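Long-range contact in uncharacterized protein (Bacillus thuringiensis serovar kurstaki, PDB 4XE7), which is a bacterial actin-like protein of the ParM family that probably assembles into cytoskeletal filaments to segregate plasmid DNA: residues N265-K276 with E292-F303. Residues are numbered along the deposited sequence; the frame is centred on the assembly and turned at random.
Sequences NKYIDEILKNIK and EIESPFKTREDF
Glu292, Ile293 and Glu294 turn their backbone carbonyls in on the ammonium group of Lys276. Lys276 NZ gives a hydrogen bond of 2.6 Å to Glu292 O and one of 2.7 Å to Glu294 O, with a weak third to Ile293 O. Lys276 gets there with CG anti to its backbone N (chi1 172°) and the rest of the chain stretched out, CD passing alongside Ser295 CB. Pro296 then lays its ring carbon CG on Ile275 CG2, 3.9 Å away. Phe297 is next: Leu272 CD2, one branch of that side chain, comes within 3.7 Å of Phe297 CD2, and the same methyl lies 3.6 Å from Phe303 CD1, so that it touches both rings obliquely.

After this the loop becomes helix 300-317, with Thr299 at the N-cap: its OG1 accepts from Asp302 N and, weakly, from Glu301 N. In this actin-like fold the connection thus leaves helix 265-279, passes through helix 283-289 and comes back to set the first turn of helix 300-317 against the helix it left.

Arg300 opens that turn, its CB and CG resting on Ile268 CG2. Its chain runs extended from CG to NE, and the guanidinium grips Asp269 side-on in a salt bridge, Arg300 NE to Asp269 OD1 at 2.7 Å and Arg300 NH2 to Asp269 OD2 at 2.9 Å. The guanidinium and carboxylate planes are 32° apart, so the pair is somewhat twisted. Over one face of the guanidinium the amide of Asn265 stacks, offset toward the rim, the planes 24° apart. Phe303 is a knob in a hole formed by Ile268, Ile271, Leu272 and Ile275; Ile271 CG2 sits 3.7 Å from Phe303 CZ at the end of the ring, while Phe376 of helix 372-376 touches Ile268 and Ile271.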
loop_
_atom_site.group_PDB
_atom_site.type_symbol
_atom_site.label_atom_id
_atom_site.label_comp_id
_atom_site.label_asym_id
_atom_site.label_seq_id
_atom_site.Cartn_x
_atom_site.Cartn_y
_atom_site.Cartn_z
ATOM N N ASN A 265 12.884 8.705 8.883
ATOM C CA ASN A 265 13.704 7.839 9.728
ATOM C C ASN A 265 14.562 8.603 10.730
ATOM O O ASN A 265 14.457 8.393 11.941
ATOM C CB ASN A 265 14.613 6.935 8.868
ATOM C CG ASN A 265 13.879 5.735 8.297
ATOM O OD1 ASN A 265 12.768 5.403 8.725
ATOM N ND2 ASN A 265 14.506 5.067 7.333
ATOM N N LYS A 266 15.406 9.500 10.237
ATOM C CA LYS A 266 16.312 10.198 11.147
ATOM C C LYS A 266 15.574 11.079 12.165
ATOM O O LYS A 266 16.073 11.279 13.265
ATOM C CB LYS A 266 17.311 11.031 10.351
ATOM C CG LYS A 266 17.839 10.286 9.136
ATOM C CD LYS A 266 19.315 10.539 8.902
ATOM C CE LYS A 266 19.869 9.568 7.877
ATOM N NZ LYS A 266 21.292 9.863 7.557
ATOM N N TYR A 267 14.393 11.595 11.805
ATOM C CA TYR A 267 13.630 12.472 12.707
ATOM C C TYR A 267 12.998 11.661 13.823
ATOM O O TYR A 267 12.971 12.074 14.990
ATOM C CB TYR A 267 12.552 13.265 11.940
ATOM C CG TYR A 267 13.151 14.178 10.893
ATOM C CD1 TYR A 267 13.417 15.522 11.177
ATOM C CD2 TYR A 267 13.505 13.685 9.624
ATOM C CE1 TYR A 267 14.000 16.356 10.207
ATOM C CE2 TYR A 267 14.089 14.493 8.670
ATOM C CZ TYR A 267 14.328 15.834 8.962
ATOM O OH TYR A 267 14.906 16.637 8.002
ATOM N N ILE A 268 12.486 10.500 13.451
ATOM C CA ILE A 268 11.903 9.569 14.409
ATOM C C ILE A 268 12.979 9.022 15.361
ATOM O O ILE A 268 12.754 8.931 16.574
ATOM C CB ILE A 268 11.168 8.426 13.663
ATOM C CG1 ILE A 268 9.887 9.002 13.028
ATOM C CG2 ILE A 268 10.905 7.231 14.608
ATOM C CD1 ILE A 268 9.259 8.152 11.905
ATOM N N ASP A 269 14.160 8.716 14.822
ATOM C CA ASP A 269 15.233 8.196 15.667
ATOM C C ASP A 269 15.584 9.195 16.744
ATOM O O ASP A 269 15.772 8.819 17.912
ATOM C CB ASP A 269 16.478 7.846 14.858
ATOM C CG ASP A 269 16.233 6.691 13.897
ATOM O OD1 ASP A 269 15.253 5.954 14.117
ATOM O OD2 ASP A 269 17.013 6.519 12.944
ATOM N N GLU A 270 15.649 10.466 16.361
ATOM C CA GLU A 270 15.989 11.519 17.308
ATOM C C GLU A 270 14.914 11.658 18.372
ATOM O O GLU A 270 15.224 11.829 19.566
ATOM C CB GLU A 270 16.195 12.848 16.587
ATOM C CG GLU A 270 16.667 13.964 17.485
ATOM C CD GLU A 270 17.087 15.196 16.703
ATOM O OE1 GLU A 270 16.702 15.314 15.517
ATOM O OE2 GLU A 270 17.808 16.039 17.276
ATOM N N ILE A 271 13.653 11.594 17.943
ATOM C CA ILE A 271 12.528 11.603 18.885
ATOM C C ILE A 271 12.622 10.429 19.870
ATOM O O ILE A 271 12.473 10.607 21.081
ATOM C CB ILE A 271 11.168 11.551 18.148
ATOM C CG1 ILE A 271 10.853 12.915 17.534
ATOM C CG2 ILE A 271 10.031 11.152 19.096
ATOM C CD1 ILE A 271 9.815 12.847 16.438
ATOM N N LEU A 272 12.863 9.228 19.356
ATOM C CA LEU A 272 12.946 8.052 20.231
ATOM C C LEU A 272 14.042 8.227 21.267
ATOM O O LEU A 272 13.854 7.883 22.442
ATOM C CB LEU A 272 13.174 6.779 19.400
ATOM C CG LEU A 272 11.897 6.508 18.591
ATOM C CD1 LEU A 272 12.098 5.397 17.605
ATOM C CD2 LEU A 272 10.739 6.185 19.516
ATOM N N LYS A 273 15.177 8.780 20.842
ATOM C CA LYS A 273 16.277 9.031 21.773
ATOM C C LYS A 273 15.894 9.999 22.883
ATOM O O LYS A 273 16.170 9.744 24.071
ATOM C CB LYS A 273 17.509 9.578 21.040
ATOM C CG LYS A 273 18.486 10.268 21.998
ATOM C CD LYS A 273 19.834 10.554 21.343
ATOM C CE LYS A 273 19.999 12.026 21.024
ATOM N NZ LYS A 273 19.058 12.463 19.957
ATOM N N ASN A 274 15.286 11.126 22.493
ATOM C CA ASN A 274 14.809 12.133 23.443
ATOM C C ASN A 274 13.717 11.610 24.366
ATOM O O ASN A 274 13.631 12.026 25.524
ATOM C CB ASN A 274 14.278 13.377 22.711
ATOM C CG ASN A 274 15.372 14.149 22.018
ATOM O OD1 ASN A 274 16.514 14.138 22.465
ATOM N ND2 ASN A 274 15.037 14.817 20.917
ATOM N N ILE A 275 12.857 10.728 23.851
ATOM C CA ILE A 275 11.819 10.121 24.690
ATOM C C ILE A 275 12.443 9.293 25.822
ATOM O O ILE A 275 12.030 9.384 26.987
ATOM C CB ILE A 275 10.846 9.240 23.858
ATOM C CG1 ILE A 275 9.883 10.149 23.087
ATOM C CG2 ILE A 275 10.052 8.276 24.773
ATOM C CD1 ILE A 275 8.883 9.436 22.240
ATOM N N LYS A 276 13.443 8.490 25.483
ATOM C CA LYS A 276 14.139 7.730 26.505
ATOM C C LYS A 276 14.817 8.665 27.504
ATOM O O LYS A 276 14.745 8.461 28.720
ATOM C CB LYS A 276 15.173 6.800 25.896
ATOM C CG LYS A 276 16.013 6.166 26.993
ATOM C CD LYS A 276 16.655 4.866 26.608
ATOM C CE LYS A 276 17.496 4.365 27.784
ATOM N NZ LYS A 276 18.112 3.060 27.480
ATOM N N GLU A 292 20.918 1.243 31.444
ATOM C CA GLU A 292 20.385 0.127 30.683
ATOM C C GLU A 292 20.006 0.518 29.254
ATOM O O GLU A 292 19.645 1.670 28.976
ATOM C CB GLU A 292 19.193 -0.460 31.413
ATOM C CG GLU A 292 19.508 -0.777 32.840
ATOM C CD GLU A 292 20.067 -2.179 33.052
ATOM O OE1 GLU A 292 20.448 -2.827 32.060
ATOM O OE2 GLU A 292 20.110 -2.635 34.214
ATOM N N ILE A 293 20.078 -0.452 28.345
ATOM C CA ILE A 293 19.919 -0.164 26.921
ATOM C C ILE A 293 18.465 -0.056 26.461
ATOM O O ILE A 293 18.182 0.609 25.472
ATOM C CB ILE A 293 20.638 -1.231 26.053
ATOM C CG1 ILE A 293 20.988 -0.658 24.681
ATOM C CG2 ILE A 293 19.819 -2.532 25.945
ATOM C CD1 ILE A 293 21.816 -1.612 23.830
ATOM N N GLU A 294 17.542 -0.697 27.171
ATOM C CA GLU A 294 16.170 -0.822 26.657
ATOM C C GLU A 294 15.437 0.518 26.588
ATOM O O GLU A 294 15.896 1.526 27.144
ATOM C CB GLU A 294 15.369 -1.818 27.514
ATOM C CG GLU A 294 15.737 -3.276 27.277
ATOM C CD GLU A 294 17.000 -3.699 28.015
ATOM O OE1 GLU A 294 17.586 -2.878 28.755
ATOM O OE2 GLU A 294 17.404 -4.868 27.853
ATOM N N SER A 295 14.289 0.519 25.919
ATOM C CA SER A 295 13.575 1.749 25.599
ATOM C C SER A 295 12.105 1.433 25.333
ATOM O O SER A 295 11.769 0.292 25.071
ATOM C CB SER A 295 14.212 2.428 24.383
ATOM O OG SER A 295 13.990 1.673 23.209
ATOM N N PRO A 296 11.222 2.444 25.412
ATOM C CA PRO A 296 9.794 2.101 25.381
ATOM C C PRO A 296 9.221 1.645 24.028
ATOM O O PRO A 296 8.100 1.132 24.034
ATOM C CB PRO A 296 9.113 3.400 25.835
ATOM C CG PRO A 296 10.131 4.485 25.615
ATOM C CD PRO A 296 11.459 3.841 25.823
ATOM N N PHE A 297 9.940 1.812 22.914
ATOM C CA PHE A 297 9.425 1.376 21.608
ATOM C C PHE A 297 10.379 0.406 20.933
ATOM O O PHE A 297 11.584 0.522 21.090
ATOM C CB PHE A 297 9.174 2.581 20.677
ATOM C CG PHE A 297 8.072 3.464 21.148
ATOM C CD1 PHE A 297 6.753 3.129 20.894
ATOM C CD2 PHE A 297 8.346 4.575 21.905
ATOM C CE1 PHE A 297 5.725 3.916 21.358
ATOM C CE2 PHE A 297 7.330 5.366 22.369
ATOM C CZ PHE A 297 6.013 5.035 22.100
ATOM N N LYS A 298 9.822 -0.529 20.168
ATOM C CA LYS A 298 10.581 -1.586 19.508
ATOM C C LYS A 298 11.258 -1.120 18.231
ATOM O O LYS A 298 12.435 -1.398 17.992
ATOM C CB LYS A 298 9.652 -2.757 19.172
ATOM C CG LYS A 298 9.448 -3.763 20.296
ATOM C CD LYS A 298 10.665 -3.862 21.206
ATOM C CE LYS A 298 11.177 -5.307 21.264
ATOM N NZ LYS A 298 10.112 -6.291 21.637
ATOM N N THR A 299 10.489 -0.426 17.404
ATOM C CA THR A 299 10.909 -0.030 16.065
ATOM C C THR A 299 10.287 1.323 15.771
ATOM O O THR A 299 9.446 1.793 16.552
ATOM C CB THR A 299 10.447 -1.029 14.984
ATOM O OG1 THR A 299 9.012 -1.033 14.945
ATOM C CG2 THR A 299 10.960 -2.443 15.258
ATOM N N ARG A 300 10.659 1.931 14.648
ATOM C CA ARG A 300 10.034 3.178 14.218
ATOM C C ARG A 300 8.565 2.945 13.915
ATOM O O ARG A 300 7.727 3.829 14.114
ATOM C CB ARG A 300 10.722 3.757 12.985
ATOM C CG ARG A 300 12.227 3.911 13.121
ATOM C CD ARG A 300 12.821 4.453 11.826
ATOM N NE ARG A 300 14.266 4.632 11.919
ATOM C CZ ARG A 300 15.151 4.001 11.153
ATOM N NH1 ARG A 300 14.741 3.153 10.220
ATOM N NH2 ARG A 300 16.448 4.230 11.309
ATOM N N GLU A 301 8.259 1.744 13.436
ATOM C CA GLU A 301 6.909 1.411 12.999
ATOM C C GLU A 301 5.999 1.267 14.214
ATOM O O GLU A 301 4.849 1.691 14.203
ATOM C CB GLU A 301 6.918 0.126 12.159
ATOM C CG GLU A 301 7.634 0.238 10.802
ATOM C CD GLU A 301 9.144 0.472 10.906
ATOM O OE1 GLU A 301 9.800 -0.075 11.823
ATOM O OE2 GLU A 301 9.677 1.218 10.060
ATOM N N ASP A 302 6.532 0.659 15.263
ATOM C CA ASP A 302 5.871 0.574 16.560
ATOM C C ASP A 302 5.495 1.973 17.122
ATOM O O ASP A 302 4.363 2.236 17.566
ATOM C CB ASP A 302 6.807 -0.163 17.515
ATOM C CG ASP A 302 6.119 -0.637 18.758
ATOM O OD1 ASP A 302 4.956 -1.075 18.648
ATOM O OD2 ASP A 302 6.748 -0.568 19.844
ATOM N N PHE A 303 6.463 2.873 17.098
ATOM C CA PHE A 303 6.237 4.255 17.509
ATOM C C PHE A 303 5.179 4.949 16.610
ATOM O O PHE A 303 4.291 5.632 17.118
ATOM C CB PHE A 303 7.586 4.991 17.503
ATOM C CG PHE A 303 7.475 6.487 17.460
ATOM C CD1 PHE A 303 7.390 7.219 18.632
ATOM C CD2 PHE A 303 7.490 7.163 16.247
ATOM C CE1 PHE A 303 7.306 8.612 18.593
ATOM C CE2 PHE A 303 7.409 8.560 16.195
ATOM C CZ PHE A 303 7.312 9.277 17.374
#